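Local structure of CG1507-PB, isoform B (Drosophila melanogaster, 5FGO) at residues E17-V22 against N26-I31; M40-V45 against T51-P56. The protein probably binds single-stranded DNA and RNA, with a preference for purine-rich sequences, the part described here being its third Pur-alpha repeat, which forms a two-chain assembly. One frame throughout, in Å; residues are numbered along the deposited sequence.

Contact 1: E17-V22 against N26-I31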
ATOM      1  N   GLU B  17      11.997   0.099  -9.449  1.00  8.25           N
ATOM      2  CA  GLU B  17      10.573  -0.096  -9.691  1.00  7.58           C
ATOM      3  C   GLU B  17      10.118  -1.525  -9.519  1.00  7.09           C
ATOM      4  O   GLU B  17      10.840  -2.436  -9.877  1.00 14.06           O
ATOM      5  CB  GLU B  17      10.254   0.385 -11.103  1.00  7.92           C
ATOM      6  CG  GLU B  17      10.527   1.858 -11.284  1.00 11.60           C
ATOM      7  CD  GLU B  17      10.187   2.365 -12.667  1.00 41.57           C
ATOM      8  OE1 GLU B  17       9.652   1.588 -13.489  1.00 48.88           O
ATOM      9  OE2 GLU B  17      10.533   3.529 -12.957  1.00 55.00           O
ATOM     10  N   ARG B  18       8.934  -1.744  -8.968  1.00  3.44           N
ATOM     11  CA  ARG B  18       8.444  -3.114  -8.879  1.00  3.76           C
ATOM     12  C   ARG B  18       6.976  -3.268  -9.284  1.00  1.95           C
ATOM     13  O   ARG B  18       6.247  -2.301  -9.404  1.00  3.25           O
ATOM     14  CB  ARG B  18       8.736  -3.696  -7.504  1.00  3.52           C
ATOM     15  CG  ARG B  18      10.247  -3.942  -7.342  1.00  2.70           C
ATOM     16  CD  ARG B  18      10.555  -4.684  -6.096  1.00  5.27           C
ATOM     17  NE  ARG B  18      10.177  -6.079  -6.173  1.00  4.82           N
ATOM     18  CZ  ARG B  18      10.336  -6.917  -5.159  1.00  8.81           C
ATOM     19  NH1 ARG B  18      10.772  -6.444  -3.997  1.00  7.24           N
ATOM     20  NH2 ARG B  18       9.992  -8.196  -5.278  1.00  8.82           N
ATOM     21  N   HIS B  19       6.582  -4.481  -9.621  1.00  1.44           N
ATOM     22  CA  HIS B  19       5.277  -4.706 -10.206  1.00  2.50           C
ATOM     23  C   HIS B  19       4.598  -5.987  -9.705  1.00  3.14           C
ATOM     24  O   HIS B  19       5.260  -6.979  -9.425  1.00  4.00           O
ATOM     25  CB  HIS B  19       5.454  -4.713 -11.721  1.00  3.10           C
ATOM     26  CG  HIS B  19       4.364  -5.412 -12.466  1.00  8.00           C
ATOM     27  ND1 HIS B  19       4.527  -6.673 -12.995  1.00  8.88           N
ATOM     28  CD2 HIS B  19       3.104  -5.030 -12.781  1.00  4.90           C
ATOM     29  CE1 HIS B  19       3.419  -7.036 -13.613  1.00  3.24           C
ATOM     30  NE2 HIS B  19       2.537  -6.062 -13.487  1.00  5.15           N
HETATM   31  N   MSE B  20       3.281  -5.963  -9.570  1.00  2.54           N
HETATM   32  CA  MSE B  20       2.546  -7.165  -9.174  1.00  2.75           C
HETATM   33  C   MSE B  20       1.334  -7.321 -10.064  1.00  1.97           C
HETATM   34  O   MSE B  20       0.797  -6.337 -10.533  1.00  3.35           O
HETATM   35  CB  MSE B  20       2.114  -7.101  -7.702  1.00  1.68           C
HETATM   36  CG  MSE B  20       1.358  -8.345  -7.211  1.00  3.27           C
HETATM   37 SE   MSE B  20       0.882  -8.264  -5.321  1.00  1.53          SE
HETATM   38  CE  MSE B  20       1.648  -6.501  -5.100  1.00  1.42           C
ATOM     39  N   LYS B  21       0.915  -8.551 -10.311  1.00  2.06           N
ATOM     40  CA  LYS B  21      -0.267  -8.811 -11.135  1.00  3.03           C
ATOM     41  C   LYS B  21      -1.272  -9.615 -10.368  1.00  1.55           C
ATOM     42  O   LYS B  21      -0.919 -10.600  -9.741  1.00  2.46           O
ATOM     43  CB  LYS B  21       0.090  -9.573 -12.410  1.00  3.48           C
ATOM     44  CG  LYS B  21       0.663  -8.705 -13.471  1.00  5.16           C
ATOM     45  CD  LYS B  21       0.846  -9.449 -14.775  1.00  6.22           C
ATOM     46  CE  LYS B  21       0.750  -8.486 -15.958  1.00  4.38           C
ATOM     47  NZ  LYS B  21       1.816  -7.446 -16.054  1.00  3.84           N
ATOM     48  N   VAL B  22      -2.524  -9.200 -10.419  1.00  1.79           N
ATOM     49  CA  VAL B  22      -3.587  -9.948  -9.768  1.00  2.74           C
ATOM     50  C   VAL B  22      -4.894  -9.682 -10.500  1.00  0.91           C
ATOM     51  O   VAL B  22      -5.177  -8.554 -10.871  1.00  0.52           O
ATOM     52  CB  VAL B  22      -3.688  -9.612  -8.236  1.00  1.71           C
ATOM     53  CG1 VAL B  22      -3.810  -8.136  -8.020  1.00  1.22           C
ATOM     54  CG2 VAL B  22      -4.836 -10.379  -7.562  1.00  1.02           C
ATOM     55  N   ASN B  26      -3.116  -4.375 -12.451  1.00  0.90           N
ATOM     56  CA  ASN B  26      -1.708  -4.335 -12.127  1.00  0.76           C
ATOM     57  C   ASN B  26      -1.367  -3.323 -11.044  1.00  1.25           C
ATOM     58  O   ASN B  26      -1.865  -2.190 -11.059  1.00  0.94           O
ATOM     59  CB  ASN B  26      -0.906  -3.981 -13.376  1.00  2.30           C
ATOM     60  CG  ASN B  26      -0.980  -5.042 -14.429  1.00  2.29           C
ATOM     61  OD1 ASN B  26      -0.152  -5.932 -14.489  1.00  3.23           O
ATOM     62  ND2 ASN B  26      -1.977  -4.947 -15.277  1.00  5.83           N
ATOM     63  N   PHE B  27      -0.459  -3.704 -10.151  1.00  1.22           N
ATOM     64  CA  PHE B  27       0.069  -2.785  -9.146  1.00  0.82           C
ATOM     65  C   PHE B  27       1.520  -2.367  -9.394  1.00  0.97           C
ATOM     66  O   PHE B  27       2.383  -3.188  -9.703  1.00  1.94           O
ATOM     67  CB  PHE B  27      -0.058  -3.414  -7.770  1.00  0.42           C
ATOM     68  CG  PHE B  27      -1.460  -3.400  -7.205  1.00  0.35           C
ATOM     69  CD1 PHE B  27      -1.941  -2.275  -6.541  1.00  0.61           C
ATOM     70  CD2 PHE B  27      -2.287  -4.502  -7.303  1.00  0.55           C
ATOM     71  CE1 PHE B  27      -3.196  -2.257  -5.985  1.00  0.44           C
ATOM     72  CE2 PHE B  27      -3.572  -4.476  -6.745  1.00  0.65           C
ATOM     73  CZ  PHE B  27      -4.015  -3.359  -6.086  1.00  0.43           C
ATOM     74  N   TYR B  28       1.788  -1.076  -9.283  1.00  0.79           N
ATOM     75  CA  TYR B  28       3.152  -0.591  -9.421  1.00  0.98           C
ATOM     76  C   TYR B  28       3.651   0.091  -8.184  1.00  0.96           C
ATOM     77  O   TYR B  28       2.894   0.770  -7.518  1.00  3.39           O
ATOM     78  CB  TYR B  28       3.258   0.345 -10.613  1.00  1.11           C
ATOM     79  CG  TYR B  28       2.957  -0.371 -11.905  1.00  2.61           C
ATOM     80  CD1 TYR B  28       3.942  -1.118 -12.540  1.00  5.40           C
ATOM     81  CD2 TYR B  28       1.691  -0.347 -12.465  1.00  1.07           C
ATOM     82  CE1 TYR B  28       3.679  -1.799 -13.694  1.00  5.09           C
ATOM     83  CE2 TYR B  28       1.419  -1.013 -13.623  1.00  1.42           C
ATOM     84  CZ  TYR B  28       2.413  -1.738 -14.237  1.00  6.05           C
ATOM     85  OH  TYR B  28       2.161  -2.420 -15.399  1.00  5.26           O
ATOM     86  N   PHE B  29       4.932  -0.097  -7.891  1.00  0.68           N
ATOM     87  CA  PHE B  29       5.595   0.517  -6.747  1.00  0.96           C
ATOM     88  C   PHE B  29       6.769   1.322  -7.236  1.00  1.46           C
ATOM     89  O   PHE B  29       7.673   0.766  -7.855  1.00  3.06           O
ATOM     90  CB  PHE B  29       6.100  -0.549  -5.780  1.00  0.97           C
ATOM     91  CG  PHE B  29       5.047  -1.540  -5.334  1.00  0.76           C
ATOM     92  CD1 PHE B  29       4.545  -2.495  -6.224  1.00  0.50           C
ATOM     93  CD2 PHE B  29       4.616  -1.563  -4.012  1.00  0.57           C
ATOM     94  CE1 PHE B  29       3.601  -3.403  -5.822  1.00  0.30           C
ATOM     95  CE2 PHE B  29       3.685  -2.482  -3.585  1.00  0.60           C
ATOM     96  CZ  PHE B  29       3.166  -3.402  -4.490  1.00  0.60           C
ATOM     97  N   ASP B  30       6.732   2.631  -7.068  1.00  0.91           N
ATOM     98  CA  ASP B  30       7.902   3.431  -7.382  1.00  1.58           C
ATOM     99  C   ASP B  30       8.293   4.404  -6.274  1.00  2.34           C
ATOM    100  O   ASP B  30       7.466   4.840  -5.493  1.00  3.55           O
ATOM    101  CB  ASP B  30       7.737   4.142  -8.724  1.00  6.35           C
ATOM    102  CG  ASP B  30       6.419   4.787  -8.876  1.00 18.23           C
ATOM    103  OD1 ASP B  30       5.462   4.044  -9.197  1.00 23.28           O
ATOM    104  OD2 ASP B  30       6.334   6.022  -8.703  1.00 23.23           O
ATOM    105  N   ILE B  31       9.580   4.703  -6.192  1.00  1.17           N
ATOM    106  CA  ILE B  31      10.098   5.591  -5.182  1.00  1.64           C
ATOM    107  C   ILE B  31      10.434   6.981  -5.742  1.00  3.57           C
ATOM    108  O   ILE B  31      10.879   7.115  -6.869  1.00  5.68           O
ATOM    109  CB  ILE B  31      11.352   4.974  -4.528  1.00  3.45           C
ATOM    110  CG1 ILE B  31      11.070   3.527  -4.128  1.00  2.40           C
ATOM    111  CG2 ILE B  31      11.867   5.814  -3.369  1.00  1.57           C
ATOM    112  CD1 ILE B  31       9.982   3.378  -3.145  1.00  1.88           C
TER

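Contact 2: M40-V45 against T51-P56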
HETATM    1  N   MSE B  40       6.769   6.394  -1.224  1.00  2.98           N
HETATM    2  CA  MSE B  40       6.402   5.260  -2.056  1.00  2.10           C
HETATM    3  C   MSE B  40       5.016   5.481  -2.677  1.00  5.35           C
HETATM    4  O   MSE B  40       4.028   5.658  -1.970  1.00  3.82           O
HETATM    5  CB  MSE B  40       6.402   3.959  -1.245  1.00  1.98           C
HETATM    6  CG  MSE B  40       6.218   2.719  -2.100  1.00  1.22           C
HETATM    7 SE   MSE B  40       5.740   1.125  -1.120  1.00  1.10          SE
HETATM    8  CE  MSE B  40       7.283   1.133   0.031  1.00  1.26           C
ATOM      9  N   ARG B  41       4.950   5.478  -4.003  1.00  4.58           N
ATOM     10  CA  ARG B  41       3.683   5.547  -4.694  1.00  2.47           C
ATOM     11  C   ARG B  41       3.248   4.142  -5.058  1.00  2.82           C
ATOM     12  O   ARG B  41       3.992   3.410  -5.694  1.00  1.98           O
ATOM     13  CB  ARG B  41       3.789   6.412  -5.943  1.00  2.77           C
ATOM     14  CG  ARG B  41       2.469   6.600  -6.687  1.00  2.17           C
ATOM     15  CD  ARG B  41       2.663   7.476  -7.911  1.00  5.80           C
ATOM     16  NE  ARG B  41       3.442   6.755  -8.925  1.00 30.62           N
ATOM     17  CZ  ARG B  41       3.876   7.270 -10.079  1.00 43.93           C
ATOM     18  NH1 ARG B  41       3.587   8.527 -10.412  1.00 45.10           N
ATOM     19  NH2 ARG B  41       4.595   6.516 -10.914  1.00 18.90           N
ATOM     20  N   ILE B  42       2.055   3.750  -4.641  1.00  2.17           N
ATOM     21  CA  ILE B  42       1.535   2.463  -5.051  1.00  1.22           C
ATOM     22  C   ILE B  42       0.367   2.717  -6.005  1.00  1.51           C
ATOM     23  O   ILE B  42      -0.662   3.257  -5.621  1.00  1.52           O
ATOM     24  CB  ILE B  42       1.103   1.615  -3.855  1.00  0.52           C
ATOM     25  CG1 ILE B  42       2.189   1.632  -2.793  1.00  0.34           C
ATOM     26  CG2 ILE B  42       0.756   0.189  -4.291  1.00  0.52           C
ATOM     27  CD1 ILE B  42       1.844   0.846  -1.565  1.00  0.25           C
ATOM     28  N   SER B  43       0.526   2.332  -7.262  1.00  2.14           N
ATOM     29  CA  SER B  43      -0.519   2.592  -8.235  1.00  1.42           C
ATOM     30  C   SER B  43      -1.364   1.381  -8.540  1.00  1.16           C
ATOM     31  O   SER B  43      -0.861   0.271  -8.622  1.00  1.54           O
ATOM     32  CB  SER B  43       0.101   3.120  -9.516  1.00  1.27           C
ATOM     33  OG  SER B  43       0.962   4.203  -9.219  1.00  2.61           O
ATOM     34  N   GLU B  44      -2.656   1.612  -8.722  1.00  0.78           N
ATOM     35  CA  GLU B  44      -3.534   0.571  -9.181  1.00  0.62           C
ATOM     36  C   GLU B  44      -3.926   0.994 -10.595  1.00  1.52           C
ATOM     37  O   GLU B  44      -4.482   2.079 -10.826  1.00  2.26           O
ATOM     38  CB  GLU B  44      -4.752   0.444  -8.280  1.00  1.12           C
ATOM     39  CG  GLU B  44      -5.628  -0.768  -8.536  1.00  1.12           C
ATOM     40  CD  GLU B  44      -6.847  -0.800  -7.632  1.00  1.06           C
ATOM     41  OE1 GLU B  44      -6.922  -0.031  -6.668  1.00  1.23           O
ATOM     42  OE2 GLU B  44      -7.742  -1.616  -7.870  1.00  7.71           O
ATOM     43  N   VAL B  45      -3.585   0.136 -11.540  1.00  1.86           N
ATOM     44  CA  VAL B  45      -3.787   0.393 -12.951  1.00  1.22           C
ATOM     45  C   VAL B  45      -4.545  -0.737 -13.595  1.00  0.87           C
ATOM     46  O   VAL B  45      -4.137  -1.897 -13.482  1.00  0.77           O
ATOM     47  CB  VAL B  45      -2.461   0.567 -13.691  1.00  1.41           C
ATOM     48  CG1 VAL B  45      -2.726   0.784 -15.174  1.00  1.08           C
ATOM     49  CG2 VAL B  45      -1.679   1.711 -13.095  1.00  1.05           C
ATOM     50  N   THR B  51      -5.352   4.888 -10.342  1.00 14.65           N
ATOM     51  CA  THR B  51      -5.358   5.627  -9.074  1.00  4.68           C
ATOM     52  C   THR B  51      -4.139   5.199  -8.267  1.00  2.38           C
ATOM     53  O   THR B  51      -3.551   4.166  -8.548  1.00  1.55           O
ATOM     54  CB  THR B  51      -6.656   5.406  -8.277  1.00  4.38           C
ATOM     55  OG1 THR B  51      -6.772   6.397  -7.235  1.00  3.93           O
ATOM     56  CG2 THR B  51      -6.668   4.027  -7.679  1.00  3.79           C
ATOM     57  N   SER B  52      -3.720   6.016  -7.310  1.00  3.10           N
ATOM     58  CA  SER B  52      -2.532   5.704  -6.517  1.00  1.54           C
ATOM     59  C   SER B  52      -2.624   6.251  -5.101  1.00  1.10           C
ATOM     60  O   SER B  52      -3.500   7.048  -4.792  1.00  1.05           O
ATOM     61  CB  SER B  52      -1.270   6.239  -7.181  1.00  1.40           C
ATOM     62  OG  SER B  52      -1.209   7.650  -7.116  1.00  1.23           O
ATOM     63  N   ILE B  53      -1.767   5.744  -4.229  1.00  0.91           N
ATOM     64  CA  ILE B  53      -1.528   6.363  -2.934  1.00  2.43           C
ATOM     65  C   ILE B  53      -0.048   6.675  -2.731  1.00  2.50           C
ATOM     66  O   ILE B  53       0.824   6.063  -3.337  1.00  3.15           O
ATOM     67  CB  ILE B  53      -1.980   5.490  -1.778  1.00  2.85           C
ATOM     68  CG1 ILE B  53      -1.253   4.138  -1.863  1.00  1.10           C
ATOM     69  CG2 ILE B  53      -3.492   5.363  -1.800  1.00  2.72           C
ATOM     70  CD1 ILE B  53      -1.428   3.266  -0.665  1.00  0.97           C
ATOM     71  N   THR B  54       0.218   7.638  -1.867  1.00  1.73           N
ATOM     72  CA  THR B  54       1.563   8.094  -1.620  1.00  2.82           C
ATOM     73  C   THR B  54       1.888   8.030  -0.125  1.00  4.53           C
ATOM     74  O   THR B  54       1.235   8.655   0.710  1.00  4.91           O
ATOM     75  CB  THR B  54       1.758   9.504  -2.180  1.00  1.64           C
ATOM     76  OG1 THR B  54       1.926   9.393  -3.590  1.00  0.76           O
ATOM     77  CG2 THR B  54       3.018  10.127  -1.654  1.00  7.81           C
ATOM     78  N   ILE B  55       2.923   7.258   0.185  1.00  4.87           N
ATOM     79  CA  ILE B  55       3.300   6.960   1.551  1.00  2.72           C
ATOM     80  C   ILE B  55       4.663   7.531   1.787  1.00  2.73           C
ATOM     81  O   ILE B  55       5.603   7.150   1.099  1.00  2.63           O
ATOM     82  CB  ILE B  55       3.351   5.459   1.821  1.00  1.32           C
ATOM     83  CG1 ILE B  55       2.073   4.785   1.353  1.00  2.20           C
ATOM     84  CG2 ILE B  55       3.574   5.189   3.280  1.00  1.45           C
ATOM     85  CD1 ILE B  55       2.196   3.303   1.213  1.00  1.73           C
ATOM     86  N   PRO B  56       4.775   8.462   2.740  1.00  3.14           N
ATOM     87  CA  PRO B  56       6.068   9.056   3.108  1.00  3.89           C
ATOM     88  C   PRO B  56       6.905   8.003   3.801  1.00  2.99           C
ATOM     89  O   PRO B  56       6.311   7.169   4.493  1.00  2.21           O
ATOM     90  CB  PRO B  56       5.702  10.173   4.090  1.00  4.78           C
ATOM     91  CG  PRO B  56       4.198  10.203   4.140  1.00  3.87           C
ATOM     92  CD  PRO B  56       3.689   8.905   3.621  1.00  2.33           C
TER

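Contact 1: E17-V22 against N26-I31
His19 and Asn26 meet through a side-chain hydrogen bond on one face of an antiparallel hairpin. His19 NE2 donates to Asn26 OD1 at 2.9 Å, and the bond is nearly straight, with 175° at the hydrogen. The acceptor lies in the imidazole plane, and amide and ring are nearly coplanar. With its CG anti to the backbone N (chi1 159°), His19 brings its ring back beside Asn26 and Tyr28. Lys21 runs alongside Asn26, and its NZ adds a weak bond to the same OD1, so that two nitrogens converge on one oxygen. Replacing His19 by alanine removes the straight bond to Asn26 OD1 and the ring beside Tyr28, which would probably leave the amide freer to turn, held in this hairpin by the weak lysine bond.

Among the rings, His19 and Tyr28 lie side by side with planes near parallel, but slid so far that they barely overlap; their nearest atoms, His19 CD2 and Tyr28 CE1, are 3.4 Å apart.

On the face of Met20, Phe27 and Phe29, which Arg18 shares, the contacts are mostly apolar. Selenomethionine Met20 brings its CE to the ring edge of Phe29, 3.5 Å from Phe29 CZ, and Val22 CG1 meets the Phe27 ring edge at Phe27 CE2, 3.9 Å away.

Backbone bonds set this register: Arg18 pairs with Phe29, and Met20 with Phe27, each pair through two N-H...O bonds. The axes of strands 18-22 and 26-31 approach to 4.8 Å at 164°.

Strand 18-22 is outermost in the chain's sheet, while strand 25-34 is bonded on its other side to strand 37-46. On the Met20 face, Phe63 of the second subunit meets the Phe29 ring and packs on Met20, and Arg18 forms a salt bridge with Asp69 of that subunit.

Contact 2: M40-V45 against T51-P56
Thr51, Met40 and Ile55 lose the most surface when strands 40-45 and 51-56 come together. Thr51 faces Glu44 in a hydrogen-bonded pair: Glu44 N reaches Thr51 O at 2.7 Å, the donor lying nearly on the line of the C=O bond (166°), and Thr51 N returns a bond to Glu44 O at 3.0 Å. With OG1 anti to the backbone N (chi1 -165°), Thr51 lays its CG2 beside Glu44, Thr51 CG2 being 4.1 Å from Glu44 CB. The carboxylate of Glu44 has its partners beyond the two strands: Lys25, through a salt bridge, and the backbone N of Thr54 of the second subunit.

Met40, a selenomethionine, and Ile55 form the equivalent pair at the far end, with Met40 N bonded to Ile55 O at 2.7 Å and Ile55 N to Met40 O at 2.9 Å. With Ile42 and Ile53 bonded between them, three such pairs define a regular antiparallel hairpin, the second in the four-stranded sheet that precedes the helix of the PUR repeat.

Ile55 also reaches diagonally, Ile55 CD1 lying 3.7 Å from Ile42 CD1 where the two side chains cross. Ile42 runs alongside Ile53 as well, with Ile42 CB 4.0 Å from Ile53 CG1. Met40, Ile42, Ile53 and Ile55 thus form an apolar patch on the face they share with Glu44 and Thr51, and here Met40 packs on Trp60 and Ile55 on Phe63 of helix 60-72. On the reverse face the aliphatic part of Arg41 lies alongside Ser52, Arg41 CG to Ser52 CB at 3.8 Å, while its guanidinium group has Asp30 as partner.

Contact 1 closes before contact 2 opens along the chain, and their centres lie about 9 Å apart in one antiparallel sheet with strand order 18-22, 25-34, 37-46, 49-56. The inner strands of the two hairpins, 25-34 and 37-46, are neighbours. A probable hydrogen bond from Ser43 N to Tyr28 O (2.8 Å) and the salt bridge between Asp30 OD2 and Arg41 NH2 (2.9 Å) join them, while Phe27 CE1 packs 3.8 Å from Glu44 CG. Helix 60-72 completes this four-strand-and-helix repeat. Both contacts also touch the second subunit, consistent with two copies of the repeat combining into one PUR domain.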